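Local coordinates for protein choline dehydrogenase and related flavoproteins (Aspergillus oryzae, PDB 3Q9T) that oxidises formate as a flavoenzyme of the glucose-methanol-choline oxidoreductase family, with 8-formyl-FAD at its catalytic site, at residues Ile49-Ser54 with Ser338-Asn343; Leu274-Gly279 with Thr283-Arg288; Pro308-Val313 with Ile458-Gly463; Asp323-Leu326 with Pro331-Asp334; Met489-Asp492 with Glu496-Arg499. All coordinates share one frame; numbering follows the deposited sequence. Where two conformers were deposited one is given.

Contact 1: Ile49-Ser54 with Ser338-Asn343; sequences ITTPSS and SAYNKN
Tyr340 reaches Thr51 from a helix whose backbone stays well back: even the nearest CA atoms, those of these two residues, are 9.1 Å apart, so the long phenol must span the gap. With CG anti to the backbone N (chi1 -175°), the bond from CB sends the ring from the helix toward Thr51. Along the ring, CE2 comes to 3.7 Å from Thr51 OG1, and CZ lies 3.9 Å from Thr51 CG2, so both branches of the threonine lie against this end of the phenol. The tip, Tyr340 OH, sits 3.5 Å from Thr51 CA, with the ring carbon Pro52 CD beyond it. Thr51 keeps OG1 for Pro47 O, to which it is hydrogen-bonded.

The buried hydroxyl is well supplied with partners. It is hydrogen-bonded to Gly206 O, while a water 2.9 Å from Tyr340 OH donates to it; the same water lies 2.8 Å from Thr50 OG1 and so bridges the two segments. Tyrosine suits the place because it combines an apolar spacer with a polar end. Proline is equally apt, starting the 3-10 turn of 52-54 and touching Phe99. Helix 331-343 is thereby fastened to the end of helix 47-50, in the neighbourhood of the FAD pocket: the side chain of Pro52 is about 11 Å from the bound cofactor and about 8 Å from that of Tyr98, which binds FAD.

Contact 2: Leu274-Gly279 with Thr283-Arg288; sequences LLMLSG and TRELSR
Met276 and Leu286, the residues whose CA atoms come nearest at 6.7 Å, mark where the end of helix 267-277 meets the short helix 283-287. The first helix stops in a Schellman motif: Gly279 takes a positive phi of 93°, and its N bonds back to Met276 O at 3.0 Å. Glycine suits this positive phi, which crowds any CB against the preceding carbonyl oxygen. Just before it, Ser278 OG folds back to Leu274 O at 2.7 Å, donating from a direction tilted 29° from the carbonyl plane, and also meets Leu232 N, so the buried hydroxyl has two partners.

Leu286 carries much of the packing. One methyl, CD1, lies 3.9 Å from Met276 CB; the other, CD2, rests 3.7 Å from Gly279 C, against the backbone. Its CG approaches the carbonyl of Met276. The fork of leucine lets one methyl meet Met276 and the other Gly279.

Met276 turns at its last torsion (chi3 -74°) and lays its sulfur over one face of the Glu285 carboxylate, with SD 3.6 Å from CD and about equally far from OE1 and OE2. The soft, polarisable thioether tolerates such a neighbour. Glu285 runs fully extended to get there, and the backbone N of Leu435 bonds its OE2, which probably helps to hold the buried group in place. The arrangement is a Schellman-capped helix end followed closely by a second short helix, in the FAD-binding part of the GMC fold; helix 267-277 also carries Glu270, an FAD-binding residue.

Contact 3: Pro308-Val313 with Ile458-Gly463; sequences PGVPFV and IAMREG
Met460 meets Val310 and the backbone around it, and the side chains that meet are apolar. The axes of the two short segments approach to 9.6 Å, their chain directions 29° apart, a gap bridged mainly by Met460 and Val310. Met460 CG lies 3.6 Å from Val310 CG2, and SD settles against the same valine, 3.9 Å from CB. Bends at both chi2 (63°) and chi3 (86°) then curl the methyl group along the strand. Val310 CG2 lies beside the backbone N and is the branch that meets Met460; CG1 is anti to that N.

A second kind of contact is methyl against backbone. Met460 CE sits 3.5 Å from Val310 N and 3.5 Å from Pro308 O, and passes 3.8 Å from Gly309 CA; Pro308 CG is more distant. Flexible methionine can follow this uneven surface.

Within the helix, Arg461 and Glu462 pair with each other. Arg461 NH1 donates a nearly straight hydrogen bond, part of a salt bridge, to Glu462 OE2 at 2.9 Å, with the oxygen in the guanidinium plane. Arg465 also pairs with Glu462, and from outside the helix Asp368 pairs with Arg461.

Around the contact, strand 308-316 pairs with strand 415-423 through Pro308, Val310 and Phe312, helix 494-504 wedges Val501 against both Val310 and Met460, and the Phe312 ring meets Tyr468 farther along helix 454-473.

Contact 4: Asp323-Leu326 with Pro331-Asp334; sequences DDVL and PKRD
Lys332 sets out toward Asp324 with CG beside its own backbone N (chi1 -79°) and then stays extended to the amine, so that the long chain spans from one helix to the other. Asp324 answers from an unusual, partly eclipsed first torsion of -145°, which swings its carboxylate across. The result is a salt bridge of 2.9 Å between Lys332 NZ and Asp324 OD2, using the anti lone pair of that oxygen. The other oxygen, OD1, is paired with Arg328, so two basic groups share the aspartate and probably favour its charged form.

The contact joins two consecutive helices, 323-327 with its wider pi-type turn and the first turn of 331-343, folded against each other across a short link. Amides in a first helical turn have no carbonyl of their own helix to bond, and here a water serves one of them: it donates to Asp324 O at 2.8 Å and accepts weakly from Arg333 N.

Beside this the backbones come close, at the buried Val325. Val325 O lies 3.1 Å from Arg333 CA in a bent CA-H...O contact, and the same oxygen is 3.1 Å from Arg333 CB. Val325 itself turns CG2 to Lys332 CD at 4.3 Å, using the methylenes of the lysine as cover, while its side chain also touches Glu165. Arg333, extended from CG to NE with chi1 at -176°, runs alongside to Leu326 O. Its guanidinium turns an edge to that oxygen, with NE 3.6 Å from Leu326 O, while Leu326 CB points away from the second helix and its side chain packs on Leu352.

Contact 5: Met489-Asp492 with Glu496-Arg499; sequences MPLD and EMHR
Met497 drives its sulfur and methyl into the bend made by Met489, Pro490 and Leu491, and this is the tight half of the contact. SD rests 3.5 Å from Pro490 CG, while Met497 CG lies 3.3 Å from Pro490 O. The methyl, CE, presses on Leu491 CD1 at 3.5 Å, closer than carbons usually pack. Met489 crosses the other methionine at about a right angle, its CG 4.0 Å from Met497 SD. Bends at chi2 (-52°) and chi3 (-71°) fold Met497 back against the turn, and proline suits the bend as the centre of an inverse gamma turn, closed by Leu491 N bonding Met489 O at 2.7 Å.

Toward solvent the packing thins. Glu496 lays its CB 3.5 Å from Pro490 CB, so that its aliphatic part covers one side of the ring. Its carboxylate stays near the ring, OE2 3.4 Å from Pro490 CB, with OE1 on the side of Asp492. There Glu496 OE1 stands 4.5 Å from Asp492 OD2, two like charges near the surface.

Sulfur, methyl and ring carbons thus provide the attractive contacts here, whereas the acidic side probably adds mild repulsion that water can screen.

From the N terminus, contact 1 opens first and closes a loop of nearly three hundred residues, tying helix 47-50 to helix 331-343. Inside that loop, contact 2 is a local turn between successive helices of the FAD-binding part, on the opposite side of the chain's centre. Contact 3 opens at 308-313, before contact 1 has closed, and closes only at 458-463, so the two cross. Contact 4, another local closure, falls within both long loops and shares helix 331-343 with contact 1. Contact 5 follows in series and touches contact 3, Arg461 packing on Met497 and Phe312 on Met489, joining strand 308-316 with helices 454-473 and 494-504.

Contact 1: Ile49-Ser54 with Ser338-Asn343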
# COMPACT_ATOMS: atom_id res chain seq x y z
N ILE A 49 16.88 13.63 19.84
CA ILE A 49 17.93 12.72 19.40
C ILE A 49 18.68 12.12 20.59
O ILE A 49 18.92 10.90 20.62
CB ILE A 49 18.93 13.40 18.44
CG1 ILE A 49 18.29 13.54 17.05
CG2 ILE A 49 20.22 12.59 18.33
CD1 ILE A 49 19.10 14.39 16.06
N THR A 50 19.01 12.95 21.57
CA THR A 50 19.88 12.48 22.66
C THR A 50 19.14 11.67 23.72
O THR A 50 19.75 10.90 24.47
CB THR A 50 20.68 13.62 23.31
OG1 THR A 50 19.78 14.60 23.85
CG2 THR A 50 21.59 14.28 22.28
N THR A 51 17.83 11.86 23.76
CA THR A 51 16.95 11.22 24.76
C THR A 51 16.38 9.89 24.28
O THR A 51 15.53 9.86 23.40
CB THR A 51 15.76 12.11 25.03
OG1 THR A 51 16.22 13.42 25.41
CG2 THR A 51 14.88 11.51 26.12
N PRO A 52 16.84 8.77 24.86
CA PRO A 52 16.47 7.47 24.29
C PRO A 52 14.97 7.20 24.21
O PRO A 52 14.56 6.48 23.30
CB PRO A 52 17.16 6.46 25.21
CG PRO A 52 18.34 7.21 25.75
CD PRO A 52 17.86 8.64 25.92
N SER A 53 14.17 7.74 25.13
CA SER A 53 12.75 7.40 25.12
C SER A 53 11.98 8.12 24.02
O SER A 53 10.82 7.80 23.76
CB SER A 53 12.08 7.64 26.49
OG SER A 53 12.04 9.01 26.85
N SER A 54 12.62 9.09 23.38
CA SER A 54 12.02 9.86 22.29
C SER A 54 12.22 9.22 20.92
O SER A 54 11.66 9.70 19.93
CB SER A 54 12.60 11.27 22.24
OG SER A 54 12.11 12.08 23.29
N SER A 338 10.95 15.70 34.75
CA SER A 338 11.63 16.68 35.58
C SER A 338 12.95 16.11 36.11
O SER A 338 13.97 16.80 36.14
CB SER A 338 10.72 17.15 36.72
OG SER A 338 11.43 17.93 37.66
N ALA A 339 12.93 14.85 36.53
CA ALA A 339 14.14 14.15 36.94
C ALA A 339 15.18 14.04 35.82
O ALA A 339 16.39 14.19 36.05
CB ALA A 339 13.80 12.76 37.46
N TYR A 340 14.72 13.74 34.60
CA TYR A 340 15.63 13.55 33.48
C TYR A 340 16.31 14.87 33.19
O TYR A 340 17.53 14.91 32.94
CB TYR A 340 14.88 13.08 32.24
CG TYR A 340 15.80 12.75 31.08
CD1 TYR A 340 16.45 11.53 31.02
CD2 TYR A 340 16.03 13.67 30.05
CE1 TYR A 340 17.29 11.21 29.98
CE2 TYR A 340 16.88 13.37 29.00
CZ TYR A 340 17.50 12.13 28.97
OH TYR A 340 18.33 11.79 27.93
N ASN A 341 15.53 15.94 33.21
CA ASN A 341 16.04 17.26 32.91
C ASN A 341 17.09 17.75 33.89
O ASN A 341 17.98 18.53 33.53
CB ASN A 341 14.90 18.26 32.80
CG ASN A 341 14.24 18.22 31.44
OD1 ASN A 341 14.67 17.47 30.55
ND2 ASN A 341 13.20 19.02 31.25
N LYS A 342 17.02 17.28 35.13
CA LYS A 342 17.95 17.77 36.13
C LYS A 342 19.25 16.96 36.16
O LYS A 342 20.33 17.52 36.33
CB LYS A 342 17.31 17.87 37.52
CG LYS A 342 17.05 16.53 38.19
CD LYS A 342 16.85 16.68 39.70
CE LYS A 342 18.14 17.12 40.40
NZ LYS A 342 17.92 17.31 41.87
N ASN A 343 19.15 15.65 35.97
CA ASN A 343 20.35 14.82 36.00
C ASN A 343 20.34 13.60 35.06
O ASN A 343 21.15 12.68 35.25
CB ASN A 343 20.66 14.38 37.44
CG ASN A 343 19.80 13.23 37.89
OD1 ASN A 343 18.70 13.02 37.36
ND2 ASN A 343 20.29 12.45 38.86
O HOH W 1 19.40 14.09 26.58

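Contact 2: Leu274-Gly279 with Thr283-Arg288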
# COMPACT_ATOMS: atom_id res chain seq x y z
N LEU A 274 23.53 6.99 -5.57
CA LEU A 274 24.59 7.91 -5.98
C LEU A 274 25.61 7.22 -6.90
O LEU A 274 26.13 7.85 -7.83
CB LEU A 274 25.28 8.57 -4.79
CG LEU A 274 26.20 9.77 -5.12
CD1 LEU A 274 25.38 10.98 -5.51
CD2 LEU A 274 27.15 10.11 -3.95
N LEU A 275 25.88 5.94 -6.67
CA LEU A 275 26.75 5.21 -7.59
C LEU A 275 26.15 5.27 -8.99
O LEU A 275 26.82 5.62 -9.95
CB LEU A 275 26.98 3.76 -7.16
CG LEU A 275 27.94 3.50 -5.99
CD1 LEU A 275 27.97 2.01 -5.64
CD2 LEU A 275 29.32 4.00 -6.34
N MET A 276 24.85 4.96 -9.09
CA MET A 276 24.20 4.96 -10.39
C MET A 276 24.21 6.33 -11.06
O MET A 276 24.52 6.42 -12.23
CB MET A 276 22.81 4.37 -10.31
CG MET A 276 22.85 2.88 -10.02
SD MET A 276 21.23 2.08 -10.03
CE MET A 276 20.51 2.66 -8.51
N LEU A 277 23.92 7.38 -10.31
CA LEU A 277 23.93 8.74 -10.84
C LEU A 277 25.33 9.12 -11.31
O LEU A 277 25.49 10.05 -12.08
CB LEU A 277 23.46 9.74 -9.78
CG LEU A 277 21.97 9.68 -9.40
CD1 LEU A 277 21.63 10.74 -8.37
CD2 LEU A 277 21.10 9.84 -10.63
N SER A 278 26.33 8.40 -10.82
CA SER A 278 27.72 8.70 -11.10
C SER A 278 28.26 7.83 -12.22
O SER A 278 29.44 7.88 -12.53
CB SER A 278 28.57 8.53 -9.85
OG SER A 278 28.14 9.39 -8.82
N GLY A 279 27.38 7.02 -12.81
CA GLY A 279 27.77 6.17 -13.92
C GLY A 279 28.21 4.76 -13.55
O GLY A 279 28.81 4.07 -14.37
N THR A 283 23.92 -1.25 -16.69
CA THR A 283 24.00 -0.34 -17.82
C THR A 283 22.61 -0.03 -18.41
O THR A 283 22.33 1.12 -18.76
CB THR A 283 24.98 -0.85 -18.91
OG1 THR A 283 25.22 0.18 -19.88
CG2 THR A 283 24.44 -2.11 -19.58
N ARG A 284 21.75 -1.04 -18.47
CA ARG A 284 20.40 -0.87 -19.00
C ARG A 284 19.61 0.11 -18.12
O ARG A 284 18.86 0.94 -18.62
CB ARG A 284 19.71 -2.23 -19.08
CG ARG A 284 18.55 -2.34 -20.05
CD ARG A 284 17.87 -3.73 -19.94
NE ARG A 284 18.86 -4.81 -19.85
CZ ARG A 284 19.52 -5.31 -20.89
NH1 ARG A 284 19.31 -4.84 -22.11
NH2 ARG A 284 20.40 -6.29 -20.71
N GLU A 285 19.81 0.03 -16.81
CA GLU A 285 19.12 0.92 -15.88
C GLU A 285 19.63 2.37 -15.97
O GLU A 285 18.85 3.30 -15.88
CB GLU A 285 19.21 0.39 -14.45
CG GLU A 285 18.61 1.31 -13.39
CD GLU A 285 18.60 0.70 -11.99
OE1 GLU A 285 19.25 -0.35 -11.76
OE2 GLU A 285 17.92 1.28 -11.11
N LEU A 286 20.94 2.55 -16.14
CA LEU A 286 21.49 3.89 -16.38
C LEU A 286 20.94 4.52 -17.68
O LEU A 286 20.38 5.62 -17.65
CB LEU A 286 23.03 3.88 -16.40
CG LEU A 286 23.76 3.93 -15.04
CD1 LEU A 286 22.99 3.16 -13.97
CD2 LEU A 286 25.20 3.40 -15.13
N SER A 287 21.11 3.83 -18.81
CA SER A 287 20.64 4.34 -20.11
C SER A 287 19.20 4.79 -20.02
O SER A 287 18.85 5.85 -20.52
CB SER A 287 20.77 3.28 -21.21
OG SER A 287 22.09 2.81 -21.30
N ARG A 288 18.37 3.98 -19.37
CA ARG A 288 16.95 4.26 -19.24
C ARG A 288 16.71 5.64 -18.62
O ARG A 288 15.65 6.23 -18.81
CB ARG A 288 16.27 3.18 -18.38
CG ARG A 288 14.74 3.21 -18.40
CD ARG A 288 14.16 2.11 -17.51
NE ARG A 288 14.97 0.89 -17.56
CZ ARG A 288 15.12 0.05 -16.53
NH1 ARG A 288 14.53 0.29 -15.37
NH2 ARG A 288 15.88 -1.04 -16.67

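Contact 3: Pro308-Val313 with Ile458-Gly463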
# COMPACT_ATOMS: atom_id res chain seq x y z
N PRO A 308 11.90 -9.04 7.75
CA PRO A 308 10.49 -8.66 7.91
C PRO A 308 10.12 -8.82 9.38
O PRO A 308 10.71 -9.67 10.05
CB PRO A 308 9.75 -9.69 7.06
CG PRO A 308 10.61 -10.93 7.18
CD PRO A 308 12.04 -10.47 7.41
N GLY A 309 9.21 -7.99 9.88
CA GLY A 309 8.79 -8.06 11.26
C GLY A 309 7.28 -8.02 11.28
O GLY A 309 6.68 -7.26 10.53
N VAL A 310 6.66 -8.88 12.09
CA VAL A 310 5.25 -8.70 12.41
C VAL A 310 5.10 -8.39 13.90
O VAL A 310 5.10 -9.30 14.73
CB VAL A 310 4.37 -9.91 12.01
CG1 VAL A 310 2.94 -9.73 12.54
CG2 VAL A 310 4.37 -10.07 10.50
N PRO A 311 5.01 -7.11 14.25
CA PRO A 311 4.80 -6.80 15.67
C PRO A 311 3.35 -7.01 16.06
O PRO A 311 2.46 -6.96 15.21
CB PRO A 311 5.13 -5.30 15.76
CG PRO A 311 5.72 -4.92 14.42
CD PRO A 311 5.18 -5.90 13.44
N PHE A 312 3.12 -7.24 17.35
CA PHE A 312 1.76 -7.31 17.87
C PHE A 312 1.72 -6.78 19.29
O PHE A 312 2.68 -6.91 20.05
CB PHE A 312 1.21 -8.74 17.76
CG PHE A 312 1.86 -9.72 18.69
CD1 PHE A 312 1.45 -9.81 20.02
CD2 PHE A 312 2.85 -10.58 18.24
CE1 PHE A 312 2.03 -10.74 20.87
CE2 PHE A 312 3.43 -11.51 19.09
CZ PHE A 312 3.02 -11.59 20.42
N VAL A 313 0.60 -6.15 19.65
CA VAL A 313 0.44 -5.54 20.97
C VAL A 313 -0.52 -6.32 21.88
O VAL A 313 -1.61 -6.72 21.46
CB VAL A 313 -0.07 -4.10 20.85
CG1 VAL A 313 -0.51 -3.57 22.23
CG2 VAL A 313 0.99 -3.20 20.20
N ILE A 458 5.15 -18.96 6.54
CA ILE A 458 4.91 -20.06 7.48
C ILE A 458 5.76 -19.89 8.74
O ILE A 458 5.27 -20.10 9.84
CB ILE A 458 5.18 -21.43 6.81
CG1 ILE A 458 4.07 -21.71 5.80
CG2 ILE A 458 5.29 -22.54 7.84
CD1 ILE A 458 4.48 -22.59 4.67
N ALA A 459 7.01 -19.50 8.58
CA ALA A 459 7.87 -19.26 9.73
C ALA A 459 7.37 -18.08 10.56
O ALA A 459 7.30 -18.15 11.79
CB ALA A 459 9.32 -19.03 9.29
N MET A 460 7.00 -16.99 9.89
CA MET A 460 6.53 -15.80 10.60
C MET A 460 5.28 -16.12 11.38
O MET A 460 5.16 -15.74 12.55
CB MET A 460 6.29 -14.61 9.67
CG MET A 460 5.76 -13.39 10.42
SD MET A 460 6.96 -12.79 11.63
CE MET A 460 7.97 -11.70 10.59
N ARG A 461 4.35 -16.82 10.74
CA ARG A 461 3.16 -17.34 11.44
C ARG A 461 3.57 -18.11 12.70
O ARG A 461 3.08 -17.85 13.80
CB ARG A 461 2.38 -18.26 10.51
CG ARG A 461 1.10 -18.84 11.10
CD ARG A 461 1.09 -20.34 10.87
NE ARG A 461 0.86 -20.65 9.48
CZ ARG A 461 1.20 -21.79 8.88
NH1 ARG A 461 1.81 -22.77 9.54
NH2 ARG A 461 0.90 -21.93 7.59
N GLU A 462 4.47 -19.07 12.54
CA GLU A 462 4.87 -19.92 13.66
C GLU A 462 5.64 -19.19 14.76
O GLU A 462 5.65 -19.64 15.90
CB GLU A 462 5.64 -21.15 13.17
CG GLU A 462 4.76 -22.06 12.30
CD GLU A 462 3.46 -22.42 13.00
OE1 GLU A 462 3.52 -22.72 14.22
OE2 GLU A 462 2.39 -22.39 12.36
N GLY A 463 6.30 -18.08 14.42
CA GLY A 463 7.01 -17.30 15.43
C GLY A 463 6.07 -16.42 16.23
O GLY A 463 6.33 -16.11 17.39

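Contact 4: Asp323-Leu326 with Pro331-Asp334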
# COMPACT_ATOMS: atom_id res chain seq x y z
N ASP A 323 3.35 2.73 29.47
CA ASP A 323 2.44 3.65 28.81
C ASP A 323 2.00 4.81 29.71
O ASP A 323 1.97 5.97 29.28
CB ASP A 323 1.20 2.91 28.30
CG ASP A 323 1.55 1.71 27.42
OD1 ASP A 323 2.34 0.85 27.86
OD2 ASP A 323 1.04 1.65 26.28
N ASP A 324 1.65 4.49 30.95
CA ASP A 324 1.07 5.50 31.83
C ASP A 324 2.11 6.50 32.34
O ASP A 324 1.76 7.56 32.86
CB ASP A 324 0.35 4.85 33.01
CG ASP A 324 -0.89 5.62 33.43
OD1 ASP A 324 -1.70 5.99 32.54
OD2 ASP A 324 -1.06 5.88 34.65
N VAL A 325 3.38 6.16 32.17
CA VAL A 325 4.45 7.01 32.63
C VAL A 325 5.03 7.83 31.49
O VAL A 325 5.25 9.03 31.62
CB VAL A 325 5.57 6.19 33.27
CG1 VAL A 325 6.66 7.12 33.78
CG2 VAL A 325 5.02 5.29 34.39
N LEU A 326 5.26 7.18 30.35
CA LEU A 326 5.96 7.84 29.25
C LEU A 326 5.06 8.34 28.13
O LEU A 326 5.33 9.39 27.53
CB LEU A 326 7.04 6.92 28.70
CG LEU A 326 8.16 6.63 29.71
CD1 LEU A 326 9.09 5.52 29.20
CD2 LEU A 326 8.93 7.91 30.00
N PRO A 331 0.91 13.94 35.70
CA PRO A 331 1.92 14.10 36.75
C PRO A 331 2.99 13.01 36.71
O PRO A 331 4.16 13.35 36.86
CB PRO A 331 1.10 14.04 38.06
CG PRO A 331 -0.32 13.75 37.65
CD PRO A 331 -0.45 14.15 36.22
N LYS A 332 2.60 11.76 36.48
CA LYS A 332 3.58 10.68 36.36
C LYS A 332 4.65 11.00 35.33
O LYS A 332 5.85 10.86 35.60
CB LYS A 332 2.90 9.35 35.99
CG LYS A 332 2.23 8.62 37.13
CD LYS A 332 1.90 7.19 36.71
CE LYS A 332 0.67 6.67 37.42
NZ LYS A 332 0.46 5.24 37.07
N ARG A 333 4.23 11.44 34.14
CA ARG A 333 5.18 11.79 33.09
C ARG A 333 5.96 13.01 33.51
O ARG A 333 7.18 13.05 33.39
CB ARG A 333 4.49 12.05 31.74
CG ARG A 333 5.49 12.32 30.63
CD ARG A 333 4.86 12.54 29.28
NE ARG A 333 5.87 12.84 28.27
CZ ARG A 333 6.28 14.07 27.96
NH1 ARG A 333 5.75 15.12 28.59
NH2 ARG A 333 7.21 14.25 27.03
N ASP A 334 5.24 14.02 34.00
CA ASP A 334 5.90 15.24 34.47
C ASP A 334 7.04 14.93 35.43
O ASP A 334 8.10 15.53 35.34
CB ASP A 334 4.90 16.19 35.11
CG ASP A 334 4.09 16.95 34.08
OD1 ASP A 334 4.60 17.15 32.95
OD2 ASP A 334 2.95 17.36 34.41
O HOH W 2 1.72 10.32 32.74

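Contact 5: Met489-Asp492 with Glu496-Arg499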
# COMPACT_ATOMS: atom_id res chain seq x y z
N MET A 489 -5.37 -12.07 17.06
CA MET A 489 -4.49 -12.68 16.08
C MET A 489 -5.12 -14.01 15.67
O MET A 489 -5.37 -14.86 16.50
CB MET A 489 -3.07 -12.87 16.66
CG MET A 489 -2.03 -13.39 15.66
SD MET A 489 -1.56 -12.15 14.42
CE MET A 489 -0.64 -11.05 15.48
N PRO A 490 -5.40 -14.17 14.37
CA PRO A 490 -6.18 -15.33 13.89
C PRO A 490 -5.38 -16.63 13.86
O PRO A 490 -5.37 -17.32 12.84
CB PRO A 490 -6.56 -14.91 12.47
CG PRO A 490 -5.39 -14.05 12.03
CD PRO A 490 -5.01 -13.27 13.27
N LEU A 491 -4.72 -16.96 14.96
CA LEU A 491 -3.84 -18.13 14.99
C LEU A 491 -4.55 -19.43 14.68
O LEU A 491 -3.90 -20.46 14.46
CB LEU A 491 -3.14 -18.27 16.34
CG LEU A 491 -1.78 -17.64 16.60
CD1 LEU A 491 -0.87 -17.62 15.35
CD2 LEU A 491 -1.96 -16.26 17.17
N ASP A 492 -5.88 -19.41 14.68
CA ASP A 492 -6.62 -20.67 14.51
C ASP A 492 -6.77 -21.04 13.04
O ASP A 492 -7.23 -22.13 12.71
CB ASP A 492 -7.96 -20.67 15.25
CG ASP A 492 -8.95 -19.63 14.71
OD1 ASP A 492 -10.07 -19.57 15.27
OD2 ASP A 492 -8.65 -18.88 13.76
N GLU A 496 -6.11 -17.33 7.48
CA GLU A 496 -6.17 -15.97 7.97
C GLU A 496 -4.79 -15.46 8.36
O GLU A 496 -4.49 -14.29 8.15
CB GLU A 496 -7.15 -15.84 9.14
CG GLU A 496 -8.62 -16.03 8.76
CD GLU A 496 -9.55 -15.91 9.95
OE1 GLU A 496 -10.39 -16.81 10.14
OE2 GLU A 496 -9.44 -14.90 10.70
N MET A 497 -3.96 -16.35 8.89
CA MET A 497 -2.64 -15.94 9.35
C MET A 497 -1.82 -15.47 8.15
O MET A 497 -0.97 -14.59 8.28
CB MET A 497 -1.93 -17.08 10.08
CG MET A 497 -2.38 -17.26 11.52
SD MET A 497 -2.30 -15.71 12.45
CE MET A 497 -0.50 -15.54 12.59
N HIS A 498 -2.08 -16.09 7.00
CA HIS A 498 -1.41 -15.76 5.76
C HIS A 498 -1.65 -14.28 5.40
O HIS A 498 -0.73 -13.55 5.04
CB HIS A 498 -1.91 -16.68 4.65
CG HIS A 498 -1.26 -16.44 3.32
ND1 HIS A 498 -0.42 -17.36 2.74
CD2 HIS A 498 -1.32 -15.39 2.47
CE1 HIS A 498 0.01 -16.89 1.58
NE2 HIS A 498 -0.53 -15.70 1.39
N ARG A 499 -2.91 -13.86 5.53
CA ARG A 499 -3.31 -12.49 5.26
C ARG A 499 -2.79 -11.56 6.36
O ARG A 499 -2.28 -10.47 6.08
CB ARG A 499 -4.83 -12.41 5.18
CG ARG A 499 -5.37 -10.99 5.10
CD ARG A 499 -5.24 -10.39 3.71
NE ARG A 499 -5.70 -9.00 3.67
CZ ARG A 499 -5.76 -8.27 2.56
NH1 ARG A 499 -5.41 -8.80 1.40
NH2 ARG A 499 -6.17 -7.02 2.62